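Local coordinates for protein MxaA (Stigmatella aurantiaca, PDB 4W4T) that contributes the terminal NADPH-binding reductase domain of a myxalamid polyketide-peptide synthetase line, a Rossmann-fold unit that probably releases the carrier-bound product by reduction to a primary alcohol, at residues G68-E73 against T248-T253; T265-V270 against R413-A418; S342-A347 against G355-F360. All coordinates share one frame; numbering follows the deposited sequence.

Overall arrangement
Read from the N terminus, the chain shows how a Rossmann-fold reductase domain is tied within itself and to its C-terminal part. Contact 1 closes first, inside the Rossmann part, when the loop 248-253, leaving strand 239-248, comes back to helix 66-78 beside the NADPH site. Contact 2 opens soon afterwards on helix 261-272 and closes only near the C terminus, tying that helix to the loop after helix 400-412. Contact 3, a local pairing of helices 337-348 and 352-362 in the C-terminal part, is nested inside the loop closed by contact 2. Contacts 2 and 3 have centres about 15 Å apart and touch through Thr-265 and Leu-357; contact 1 stands apart from both.

Contact 1 of 3, residues G68-E73 against T248-T253; sequences GAFLLE and TGHSRT
Phe-70 and His-250 carry this contact by themselves, an aromatic pair joining the helix segment 68-73 to the loop segment 248-253. The two rings meet rim to rim, neither lying over the other, with centroids 5.8 Å apart and planes turned by 22°. The closest approach is CE2 of Phe-70 to CD2 of His-250, at 3.5 Å, and CD2 of Phe-70 also reaches His-250 CD2, at 4.0 Å. The imidazole is presented by its carbon side, with CG anti to the backbone N (chi1 -170°).

The hydrogen bonds of ND1 are consistent with a carbon, not ND1, facing the phenyl ring. ND1 of His-250 accepts two backbone N-H groups of its own loop: that of Arg-252 at 3.1 Å and that of Thr-253 at 3.2 Å, the latter nearly straight at 175°. Both donors are tilted from the imidazole plane. This double grip fixes the rotation of the ring and ties the turn to its own side chain, and it implies that ND1 is probably unprotonated. No hydrogen bond crosses between the segments.

Packing beyond the pair sets it within the domain. Phe-70 also touches Val-287 and Ser-291 of helix 287-298, and its ring meets that of Phe-66, one of the residues that bind NADPH. His-250 leans on Asp-288 of the same helix. The arrangement thus joins the helix that follows the first strand of a Rossmann fold, next to the Thr-64 to Leu-67 nucleotide-binding turn, to the loop leaving strand 239-248.

Contact 2 of 3, residues T265-V270 against R413-A418; sequences TLKGCV and RGFLKA
Phe-415 and Leu-416 receive the extended side chain of Lys-267, which reaches from the helix segment 265-270 toward the loop segment 413-418. Ahead of them, Gly-414 ends helix 400-412 in a Schellman motif, its positive phi of 82° turning the chain toward this encounter.

Phe-415 uses both its ring and its backbone. Methylene CD of Lys-267 lies over one face of the phenyl ring as a CH-pi contact, 3.9 Å from the ring centroid. The ammonium NZ stands over the face as well, 4.4 Å from the centroid of the Phe-415 ring, and makes a cation-pi interaction. That same NZ donates to the carbonyl O of Phe-415 at 2.6 Å, arriving in the carbonyl plane. A trans first torsion (chi1 176°) and a chain extended beyond it let Lys-267 pass across the ring and still end at the carbonyl of the same residue. Besides the carbonyl, the ammonium has a long, weak ion pair with Glu-353.

Leu-416 follows with its CD2 branch, which lies 3.6 Å from CG of Lys-267 and also against CB. This packs the aliphatic root of the lysine, while its charged end goes on to the carbonyl.

Among the neighbours, Leu-416 packs back on Leu-407 and Leu-410 of helix 400-412, and Phe-415 also rests on Leu-410. Across the contact, helix 261-272 presents Leu-266 and Val-270 to Met-325 of helix 318-328 and Cys-269 to strand 274-277.

Contact 3 of 3, residues S342-A347 against G355-F360; sequences SELGSA and GDLLMF
A buried, wholly apolar helix-helix contact pairs Leu-344 and Gly-345 of helix 337-348 with Leu-357 and Leu-358 of helix 352-362, in the C-terminal part of the chain and away from the nucleotide site. The short segments 342-347 and 355-360 run roughly antiparallel, at 140°, and their axes approach to 9.0 Å.

Leu-344 supplies most of the packing from the first helix. Its CD2 comes 3.8 Å from CA of Leu-358 and 3.9 Å from CD1 of the same residue, the two leucines running alongside each other and pointing opposite ways. It lies nearly perpendicular to Leu-357, CD2 meeting Leu-357 CG at 4.0 Å while the other methyl, CD1, faces Leu-357 CD2. The first torsion of Leu-344, at -180°, swings CG away from its own backbone N and toward the second helix, where CD2 meets both leucines and CD1 only Leu-357. Exchanging Leu-344 for alanine would probably open a gap beside Leu-357 and Leu-358 and let their side chains shift.

Gly-345 takes the remaining branch: CD2 of Leu-358 packs directly on its backbone, 3.7 Å from CA of Gly-345.

Leu-354 and Leu-361 also touch Leu-344, and Leu-357 reaches Thr-265 of helix 261-272. The second subunit comes up as well, its Ser-161 hydrogen-bonded to the carbonyl of Gly-345 and its Pro-158 packed on Leu-358. The whole is a helical hairpin: two successive helices, joined by a short connection, packed through leucines with a glycine where the backbones come nearest.

Contact 1 of 3, residues G68-E73 against T248-T253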
ATOM      1  N   GLY A  68       6.201  14.621  19.323  1.00 18.67           N
ATOM      2  CA  GLY A  68       6.543  16.038  19.302  1.00 19.28           C
ATOM      3  C   GLY A  68       5.606  16.931  20.098  1.00 17.82           C
ATOM      4  O   GLY A  68       6.050  17.885  20.728  1.00 17.36           O
ATOM      5  N   ALA A  69       4.311  16.631  20.061  1.00 16.91           N
ATOM      6  CA  ALA A  69       3.326  17.390  20.830  1.00 19.97           C
ATOM      7  C   ALA A  69       3.629  17.333  22.329  1.00 21.33           C
ATOM      8  O   ALA A  69       3.613  18.346  23.018  1.00 18.94           O
ATOM      9  CB  ALA A  69       1.923  16.872  20.552  1.00 21.39           C
ATOM     10  N   PHE A  70       3.911  16.133  22.828  1.00 20.67           N
ATOM     11  CA  PHE A  70       4.170  15.945  24.248  1.00 21.26           C
ATOM     12  C   PHE A  70       5.514  16.532  24.634  1.00 20.41           C
ATOM     13  O   PHE A  70       5.651  17.151  25.685  1.00 19.04           O
ATOM     14  CB  PHE A  70       4.081  14.451  24.606  1.00 19.71           C
ATOM     15  CG  PHE A  70       2.700  13.896  24.459  1.00 19.61           C
ATOM     16  CD1 PHE A  70       2.227  13.487  23.222  1.00 18.28           C
ATOM     17  CD2 PHE A  70       1.856  13.821  25.555  1.00 22.06           C
ATOM     18  CE1 PHE A  70       0.945  12.997  23.076  1.00 24.54           C
ATOM     19  CE2 PHE A  70       0.572  13.330  25.428  1.00 20.24           C
ATOM     20  CZ  PHE A  70       0.109  12.911  24.192  1.00 22.41           C
ATOM     21  N   LEU A  71       6.505  16.363  23.762  1.00 18.91           N
ATOM     22  CA  LEU A  71       7.807  16.976  23.966  1.00 18.26           C
ATOM     23  C   LEU A  71       7.674  18.499  24.039  1.00 17.81           C
ATOM     24  O   LEU A  71       8.283  19.145  24.886  1.00 19.44           O
ATOM     25  CB  LEU A  71       8.758  16.566  22.836  1.00 19.80           C
ATOM     26  CG  LEU A  71      10.272  16.628  23.018  1.00 24.53           C
ATOM     27  CD1 LEU A  71      10.695  16.056  24.368  1.00 23.24           C
ATOM     28  CD2 LEU A  71      10.941  15.844  21.873  1.00 23.42           C
ATOM     29  N   LEU A  72       6.862  19.077  23.167  1.00 19.87           N
ATOM     30  CA  LEU A  72       6.703  20.531  23.207  1.00 20.13           C
ATOM     31  C   LEU A  72       6.072  20.968  24.528  1.00 21.21           C
ATOM     32  O   LEU A  72       6.577  21.872  25.205  1.00 21.75           O
ATOM     33  CB  LEU A  72       5.863  21.019  22.039  1.00 18.98           C
ATOM     34  CG  LEU A  72       5.560  22.518  22.075  1.00 19.98           C
ATOM     35  CD1 LEU A  72       6.837  23.335  22.262  1.00 18.39           C
ATOM     36  CD2 LEU A  72       4.810  22.933  20.825  1.00 21.59           C
ATOM     37  N   GLU A  73       4.989  20.302  24.907  1.00 21.48           N
ATOM     38  CA  GLU A  73       4.268  20.689  26.108  1.00 22.09           C
ATOM     39  C   GLU A  73       5.167  20.478  27.333  1.00 25.88           C
ATOM     40  O   GLU A  73       5.215  21.318  28.245  1.00 27.39           O
ATOM     41  CB  GLU A  73       2.950  19.913  26.189  1.00 25.97           C
ATOM     42  CG  GLU A  73       1.964  20.418  27.239  1.00 30.72           C
ATOM     43  CD  GLU A  73       2.260  19.863  28.612  1.00 32.98           C
ATOM     44  OE1 GLU A  73       2.999  18.856  28.682  1.00 34.47           O
ATOM     45  OE2 GLU A  73       1.757  20.424  29.615  1.00 32.15           O
ATOM     46  N   THR A 248       3.427   4.339  22.693  1.00 15.98           N
ATOM     47  CA  THR A 248       1.985   4.131  22.745  1.00 16.23           C
ATOM     48  C   THR A 248       1.276   5.289  23.454  1.00 16.05           C
ATOM     49  O   THR A 248       1.910   6.280  23.810  1.00 14.59           O
ATOM     50  CB  THR A 248       1.640   2.785  23.437  1.00 16.31           C
ATOM     51  OG1 THR A 248       2.152   2.779  24.777  1.00 14.04           O
ATOM     52  CG2 THR A 248       2.279   1.627  22.663  1.00 16.20           C
ATOM     53  N   GLY A 249      -0.030   5.152  23.667  1.00 14.00           N
ATOM     54  CA  GLY A 249      -0.850   6.237  24.190  1.00 15.70           C
ATOM     55  C   GLY A 249      -0.404   6.824  25.518  1.00 16.99           C
ATOM     56  O   GLY A 249       0.352   6.203  26.268  1.00 15.90           O
ATOM     57  N   HIS A 250      -0.863   8.038  25.810  1.00 16.96           N
ATOM     58  CA  HIS A 250      -0.634   8.650  27.111  1.00 17.02           C
ATOM     59  C   HIS A 250      -1.296   7.798  28.203  1.00 15.62           C
ATOM     60  O   HIS A 250      -2.451   7.443  28.062  1.00 16.52           O
ATOM     61  CB  HIS A 250      -1.194  10.067  27.134  1.00 17.92           C
ATOM     62  CG  HIS A 250      -0.798  10.850  28.343  1.00 19.23           C
ATOM     63  ND1 HIS A 250      -1.436  10.718  29.558  1.00 20.08           N
ATOM     64  CD2 HIS A 250       0.167  11.788  28.524  1.00 18.49           C
ATOM     65  CE1 HIS A 250      -0.878  11.533  30.437  1.00 23.10           C
ATOM     66  NE2 HIS A 250       0.101  12.191  29.833  1.00 20.91           N
ATOM     67  N   SER A 251      -0.570   7.497  29.278  1.00 17.45           N
ATOM     68  CA  SER A 251      -1.017   6.492  30.267  1.00 17.27           C
ATOM     69  C   SER A 251      -2.214   6.921  31.111  1.00 21.13           C
ATOM     70  O   SER A 251      -2.836   6.085  31.778  1.00 19.00           O
ATOM     71  CB  SER A 251       0.129   6.113  31.210  1.00 15.25           C
ATOM     72  OG  SER A 251       0.500   7.192  32.061  1.00 18.72           O
ATOM     73  N   ARG A 252      -2.540   8.212  31.085  1.00 21.56           N
ATOM     74  CA  ARG A 252      -3.640   8.728  31.891  1.00 22.77           C
ATOM     75  C   ARG A 252      -4.815   9.178  31.034  1.00 21.69           C
ATOM     76  O   ARG A 252      -5.949   8.798  31.305  1.00 23.33           O
ATOM     77  CB  ARG A 252      -3.160   9.884  32.776  1.00 24.71           C
ATOM     78  CG  ARG A 252      -2.140   9.471  33.814  1.00 26.57           C
ATOM     79  CD  ARG A 252      -2.691   8.363  34.693  1.00 36.42           C
ATOM     80  NE  ARG A 252      -1.717   7.874  35.667  1.00 38.69           N
ATOM     81  CZ  ARG A 252      -1.542   8.398  36.878  1.00 43.94           C
ATOM     82  NH1 ARG A 252      -2.274   9.438  37.267  1.00 44.87           N
ATOM     83  NH2 ARG A 252      -0.634   7.882  37.699  1.00 42.16           N
ATOM     84  N   THR A 253      -4.547   9.974  29.998  1.00 19.25           N
ATOM     85  CA  THR A 253      -5.600  10.448  29.097  1.00 19.53           C
ATOM     86  C   THR A 253      -5.936   9.458  27.986  1.00 20.35           C
ATOM     87  O   THR A 253      -6.999   9.538  27.367  1.00 20.15           O
ATOM     88  CB  THR A 253      -5.210  11.788  28.404  1.00 22.87           C
ATOM     89  OG1 THR A 253      -4.128  11.546  27.491  1.00 18.79           O
ATOM     90  CG2 THR A 253      -4.786  12.837  29.420  1.00 24.02           C
TER

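Contact 2 of 3, residues T265-V270 against R413-A418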
ATOM      1  N   THR A 265      -3.555  -2.294  14.055  1.00 20.10           N
ATOM      2  CA  THR A 265      -3.492  -3.714  14.325  1.00 21.73           C
ATOM      3  C   THR A 265      -4.516  -4.133  15.373  1.00 19.98           C
ATOM      4  O   THR A 265      -5.231  -5.120  15.190  1.00 18.15           O
ATOM      5  CB  THR A 265      -2.085  -4.093  14.776  1.00 20.93           C
ATOM      6  OG1 THR A 265      -1.170  -3.730  13.737  1.00 22.32           O
ATOM      7  CG2 THR A 265      -1.984  -5.573  15.055  1.00 20.93           C
ATOM      8  N   LEU A 266      -4.597  -3.389  16.479  1.00 18.95           N
ATOM      9  CA  LEU A 266      -5.565  -3.722  17.517  1.00 19.08           C
ATOM     10  C   LEU A 266      -6.989  -3.647  16.999  1.00 19.40           C
ATOM     11  O   LEU A 266      -7.810  -4.500  17.322  1.00 18.35           O
ATOM     12  CB  LEU A 266      -5.413  -2.798  18.729  1.00 19.49           C
ATOM     13  CG  LEU A 266      -4.090  -2.916  19.472  1.00 20.85           C
ATOM     14  CD1 LEU A 266      -4.124  -2.092  20.759  1.00 24.86           C
ATOM     15  CD2 LEU A 266      -3.756  -4.376  19.763  1.00 22.73           C
ATOM     16  N   LYS A 267      -7.294  -2.624  16.202  1.00 16.99           N
ATOM     17  CA  LYS A 267      -8.651  -2.496  15.677  1.00 19.30           C
ATOM     18  C   LYS A 267      -8.965  -3.654  14.741  1.00 17.10           C
ATOM     19  O   LYS A 267     -10.069  -4.181  14.761  1.00 20.26           O
ATOM     20  CB  LYS A 267      -8.845  -1.168  14.952  1.00 21.47           C
ATOM     21  CG  LYS A 267     -10.222  -1.034  14.298  1.00 21.64           C
ATOM     22  CD  LYS A 267     -10.453   0.383  13.772  1.00 25.26           C
ATOM     23  CE  LYS A 267     -11.858   0.557  13.192  1.00 29.28           C
ATOM     24  NZ  LYS A 267     -12.197   2.022  13.036  1.00 25.26           N
ATOM     25  N   GLY A 268      -7.983  -4.051  13.937  1.00 16.91           N
ATOM     26  CA  GLY A 268      -8.129  -5.199  13.055  1.00 18.24           C
ATOM     27  C   GLY A 268      -8.439  -6.463  13.836  1.00 16.57           C
ATOM     28  O   GLY A 268      -9.311  -7.230  13.458  1.00 17.93           O
ATOM     29  N   CYS A 269      -7.730  -6.681  14.937  1.00 17.56           N
ATOM     30  CA  CYS A 269      -7.980  -7.874  15.743  1.00 18.63           C
ATOM     31  C   CYS A 269      -9.386  -7.830  16.312  1.00 18.72           C
ATOM     32  O   CYS A 269     -10.094  -8.843  16.321  1.00 19.37           O
ATOM     33  CB  CYS A 269      -6.950  -8.009  16.865  1.00 17.63           C
ATOM     34  SG  CYS A 269      -5.311  -8.439  16.250  1.00 22.56           S
ATOM     35  N   VAL A 270      -9.786  -6.659  16.791  1.00 17.85           N
ATOM     36  CA  VAL A 270     -11.117  -6.516  17.379  1.00 19.68           C
ATOM     37  C   VAL A 270     -12.198  -6.768  16.334  1.00 20.84           C
ATOM     38  O   VAL A 270     -13.146  -7.521  16.579  1.00 18.14           O
ATOM     39  CB  VAL A 270     -11.300  -5.119  18.020  1.00 18.59           C
ATOM     40  CG1 VAL A 270     -12.759  -4.841  18.302  1.00 18.36           C
ATOM     41  CG2 VAL A 270     -10.518  -5.056  19.309  1.00 19.20           C
ATOM     42  N   ARG A 413     -13.427   8.363  20.970  1.00 25.11           N
ATOM     43  CA  ARG A 413     -13.089   9.114  19.769  1.00 25.01           C
ATOM     44  C   ARG A 413     -13.638   8.465  18.510  1.00 23.91           C
ATOM     45  O   ARG A 413     -13.403   8.940  17.408  1.00 24.89           O
ATOM     46  CB  ARG A 413     -11.575   9.280  19.674  1.00 25.17           C
ATOM     47  CG  ARG A 413     -11.015  10.142  20.786  1.00 29.18           C
ATOM     48  CD  ARG A 413      -9.539  10.403  20.598  1.00 29.99           C
ATOM     49  NE  ARG A 413      -8.735   9.377  21.245  1.00 28.96           N
ATOM     50  CZ  ARG A 413      -7.653   8.824  20.708  1.00 30.44           C
ATOM     51  NH1 ARG A 413      -7.245   9.196  19.492  1.00 27.57           N
ATOM     52  NH2 ARG A 413      -6.980   7.902  21.393  1.00 24.48           N
ATOM     53  N   GLY A 414     -14.374   7.374  18.670  1.00 24.39           N
ATOM     54  CA  GLY A 414     -15.084   6.783  17.550  1.00 23.58           C
ATOM     55  C   GLY A 414     -14.227   5.890  16.672  1.00 25.27           C
ATOM     56  O   GLY A 414     -14.666   5.450  15.616  1.00 26.16           O
ATOM     57  N   PHE A 415     -13.004   5.615  17.114  1.00 24.43           N
ATOM     58  CA  PHE A 415     -12.107   4.737  16.365  1.00 23.27           C
ATOM     59  C   PHE A 415     -12.532   3.266  16.512  1.00 24.89           C
ATOM     60  O   PHE A 415     -12.451   2.481  15.563  1.00 23.24           O
ATOM     61  CB  PHE A 415     -10.668   4.952  16.834  1.00 22.55           C
ATOM     62  CG  PHE A 415      -9.652   4.161  16.072  1.00 22.86           C
ATOM     63  CD1 PHE A 415      -9.309   4.512  14.776  1.00 23.80           C
ATOM     64  CD2 PHE A 415      -9.022   3.074  16.655  1.00 21.60           C
ATOM     65  CE1 PHE A 415      -8.368   3.784  14.073  1.00 22.02           C
ATOM     66  CE2 PHE A 415      -8.081   2.348  15.957  1.00 19.75           C
ATOM     67  CZ  PHE A 415      -7.754   2.706  14.660  1.00 23.22           C
ATOM     68  N   LEU A 416     -13.011   2.915  17.701  1.00 22.73           N
ATOM     69  CA  LEU A 416     -13.517   1.578  17.990  1.00 26.20           C
ATOM     70  C   LEU A 416     -14.975   1.650  18.436  1.00 26.40           C
ATOM     71  O   LEU A 416     -15.374   2.592  19.124  1.00 27.48           O
ATOM     72  CB  LEU A 416     -12.689   0.898  19.091  1.00 24.61           C
ATOM     73  CG  LEU A 416     -11.243   0.471  18.863  1.00 20.57           C
ATOM     74  CD1 LEU A 416     -10.663  -0.129  20.161  1.00 20.52           C
ATOM     75  CD2 LEU A 416     -11.164  -0.530  17.726  1.00 20.43           C
ATOM     76  N   LYS A 417     -15.753   0.648  18.053  1.00 28.12           N
ATOM     77  CA  LYS A 417     -17.108   0.477  18.563  1.00 28.34           C
ATOM     78  C   LYS A 417     -17.041  -0.029  20.003  1.00 26.94           C
ATOM     79  O   LYS A 417     -16.241  -0.909  20.312  1.00 23.96           O
ATOM     80  CB  LYS A 417     -17.884  -0.497  17.675  1.00 29.92           C
ATOM     81  CG  LYS A 417     -19.365  -0.645  18.016  1.00 38.31           C
ATOM     82  CD  LYS A 417     -20.232  -0.710  16.758  1.00 46.57           C
ATOM     83  CE  LYS A 417     -19.751  -1.801  15.812  1.00 48.23           C
ATOM     84  NZ  LYS A 417     -20.359  -3.136  16.091  1.00 56.55           N
ATOM     85  N   ALA A 418     -17.862   0.533  20.885  1.00 26.13           N
ATOM     86  CA  ALA A 418     -17.883   0.098  22.284  1.00 27.83           C
ATOM     87  C   ALA A 418     -18.199  -1.395  22.368  1.00 25.41           C
ATOM     88  O   ALA A 418     -18.945  -1.914  21.550  1.00 25.88           O
ATOM     89  CB  ALA A 418     -18.897   0.904  23.087  1.00 29.25           C
TER

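Contact 3 of 3, residues S342-A347 against G355-F360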
ATOM      1  N   SER A 342      -3.361 -15.161   7.503  1.00 21.59           N
ATOM      2  CA  SER A 342      -4.156 -15.673   6.389  1.00 22.90           C
ATOM      3  C   SER A 342      -5.608 -15.214   6.514  1.00 21.81           C
ATOM      4  O   SER A 342      -6.249 -14.895   5.515  1.00 24.25           O
ATOM      5  CB  SER A 342      -4.067 -17.196   6.327  1.00 25.00           C
ATOM      6  OG  SER A 342      -5.071 -17.706   5.481  1.00 33.32           O
ATOM      7  N   GLU A 343      -6.127 -15.161   7.738  1.00 20.60           N
ATOM      8  CA  GLU A 343      -7.473 -14.633   7.943  1.00 22.19           C
ATOM      9  C   GLU A 343      -7.537 -13.141   7.633  1.00 21.33           C
ATOM     10  O   GLU A 343      -8.555 -12.644   7.150  1.00 20.35           O
ATOM     11  CB  GLU A 343      -7.959 -14.908   9.371  1.00 22.90           C
ATOM     12  CG  GLU A 343      -8.021 -16.389   9.676  1.00 26.33           C
ATOM     13  CD  GLU A 343      -9.127 -16.776  10.645  1.00 35.21           C
ATOM     14  OE1 GLU A 343      -9.760 -15.880  11.257  1.00 34.83           O
ATOM     15  OE2 GLU A 343      -9.357 -17.998  10.800  1.00 39.12           O
ATOM     16  N   LEU A 344      -6.453 -12.422   7.906  1.00 18.79           N
ATOM     17  CA  LEU A 344      -6.404 -11.008   7.575  1.00 20.38           C
ATOM     18  C   LEU A 344      -6.507 -10.846   6.052  1.00 22.56           C
ATOM     19  O   LEU A 344      -7.276 -10.028   5.554  1.00 19.74           O
ATOM     20  CB  LEU A 344      -5.115 -10.367   8.102  1.00 17.89           C
ATOM     21  CG  LEU A 344      -4.894  -8.870   7.854  1.00 20.70           C
ATOM     22  CD1 LEU A 344      -6.009  -8.031   8.448  1.00 22.66           C
ATOM     23  CD2 LEU A 344      -3.549  -8.430   8.432  1.00 23.11           C
ATOM     24  N   GLY A 345      -5.735 -11.651   5.330  1.00 21.49           N
ATOM     25  CA  GLY A 345      -5.730 -11.600   3.878  1.00 23.08           C
ATOM     26  C   GLY A 345      -7.109 -11.888   3.314  1.00 22.78           C
ATOM     27  O   GLY A 345      -7.581 -11.200   2.408  1.00 22.23           O
ATOM     28  N   SER A 346      -7.765 -12.895   3.877  1.00 21.30           N
ATOM     29  CA  SER A 346      -9.115 -13.250   3.459  1.00 23.83           C
ATOM     30  C   SER A 346     -10.107 -12.122   3.772  1.00 28.91           C
ATOM     31  O   SER A 346     -10.966 -11.785   2.958  1.00 27.02           O
ATOM     32  CB  SER A 346      -9.530 -14.555   4.133  1.00 24.20           C
ATOM     33  OG  SER A 346     -10.922 -14.754   4.040  1.00 32.47           O
ATOM     34  N   ALA A 347      -9.970 -11.515   4.945  1.00 26.27           N
ATOM     35  CA  ALA A 347     -10.838 -10.407   5.331  1.00 27.33           C
ATOM     36  C   ALA A 347     -10.637  -9.192   4.435  1.00 28.49           C
ATOM     37  O   ALA A 347     -11.566  -8.426   4.178  1.00 30.99           O
ATOM     38  CB  ALA A 347     -10.592 -10.033   6.789  1.00 26.84           C
ATOM     39  N   GLY A 355      -7.174  -4.530   4.458  1.00 31.81           N
ATOM     40  CA  GLY A 355      -6.198  -4.586   3.383  1.00 33.16           C
ATOM     41  C   GLY A 355      -5.031  -3.647   3.640  1.00 32.43           C
ATOM     42  O   GLY A 355      -3.874  -4.028   3.466  1.00 33.11           O
ATOM     43  N   ASP A 356      -5.334  -2.427   4.070  1.00 32.71           N
ATOM     44  CA  ASP A 356      -4.293  -1.450   4.389  1.00 36.19           C
ATOM     45  C   ASP A 356      -3.338  -1.985   5.459  1.00 34.72           C
ATOM     46  O   ASP A 356      -2.123  -1.799   5.368  1.00 33.93           O
ATOM     47  CB  ASP A 356      -4.913  -0.129   4.859  1.00 41.23           C
ATOM     48  CG  ASP A 356      -5.645   0.609   3.746  1.00 44.89           C
ATOM     49  OD1 ASP A 356      -5.488   0.236   2.560  1.00 42.83           O
ATOM     50  OD2 ASP A 356      -6.382   1.570   4.065  1.00 47.63           O
ATOM     51  N   LEU A 357      -3.899  -2.658   6.465  1.00 31.29           N
ATOM     52  CA  LEU A 357      -3.112  -3.256   7.540  1.00 30.66           C
ATOM     53  C   LEU A 357      -2.245  -4.400   7.016  1.00 29.35           C
ATOM     54  O   LEU A 357      -1.089  -4.552   7.394  1.00 29.17           O
ATOM     55  CB  LEU A 357      -4.042  -3.752   8.661  1.00 28.06           C
ATOM     56  CG  LEU A 357      -3.434  -4.649   9.742  1.00 29.50           C
ATOM     57  CD1 LEU A 357      -2.280  -3.962  10.450  1.00 27.84           C
ATOM     58  CD2 LEU A 357      -4.500  -5.076  10.746  1.00 25.96           C
ATOM     59  N   LEU A 358      -2.816  -5.194   6.123  1.00 28.10           N
ATOM     60  CA  LEU A 358      -2.120  -6.338   5.563  1.00 26.39           C
ATOM     61  C   LEU A 358      -0.834  -5.945   4.825  1.00 29.88           C
ATOM     62  O   LEU A 358       0.150  -6.679   4.859  1.00 27.66           O
ATOM     63  CB  LEU A 358      -3.061  -7.082   4.619  1.00 26.50           C
ATOM     64  CG  LEU A 358      -2.560  -8.333   3.913  1.00 28.67           C
ATOM     65  CD1 LEU A 358      -2.352  -9.457   4.906  1.00 27.43           C
ATOM     66  CD2 LEU A 358      -3.568  -8.741   2.850  1.00 26.00           C
HETATM   67  N   MSE A 359      -0.853  -4.793   4.156  1.00 28.77           N
HETATM   68  CA  MSE A 359       0.323  -4.311   3.428  1.00 33.62           C
HETATM   69  C   MSE A 359       1.551  -4.271   4.327  1.00 33.16           C
HETATM   70  O   MSE A 359       2.627  -4.736   3.956  1.00 32.77           O
HETATM   71  CB  MSE A 359       0.083  -2.914   2.848  1.00 34.76           C
HETATM   72  CG  MSE A 359      -0.981  -2.844   1.759  1.00 42.05           C
HETATM   73 SE   MSE A 359      -0.791  -4.316   0.471  1.00 71.71          SE
HETATM   74  CE  MSE A 359      -2.068  -5.551   1.256  1.00 37.29           C
ATOM     75  N   PHE A 360       1.369  -3.703   5.514  1.00 31.66           N
ATOM     76  CA  PHE A 360       2.439  -3.603   6.499  1.00 31.68           C
ATOM     77  C   PHE A 360       3.049  -4.964   6.881  1.00 35.33           C
ATOM     78  O   PHE A 360       4.265  -5.087   7.000  1.00 36.83           O
ATOM     79  CB  PHE A 360       1.922  -2.886   7.753  1.00 32.16           C
ATOM     80  CG  PHE A 360       1.541  -1.442   7.520  1.00 34.82           C
ATOM     81  CD1 PHE A 360       2.488  -0.428   7.638  1.00 35.67           C
ATOM     82  CD2 PHE A 360       0.243  -1.093   7.177  1.00 35.78           C
ATOM     83  CE1 PHE A 360       2.146   0.898   7.419  1.00 34.25           C
ATOM     84  CE2 PHE A 360      -0.106   0.233   6.956  1.00 36.56           C
ATOM     85  CZ  PHE A 360       0.850   1.230   7.080  1.00 39.75           C
TER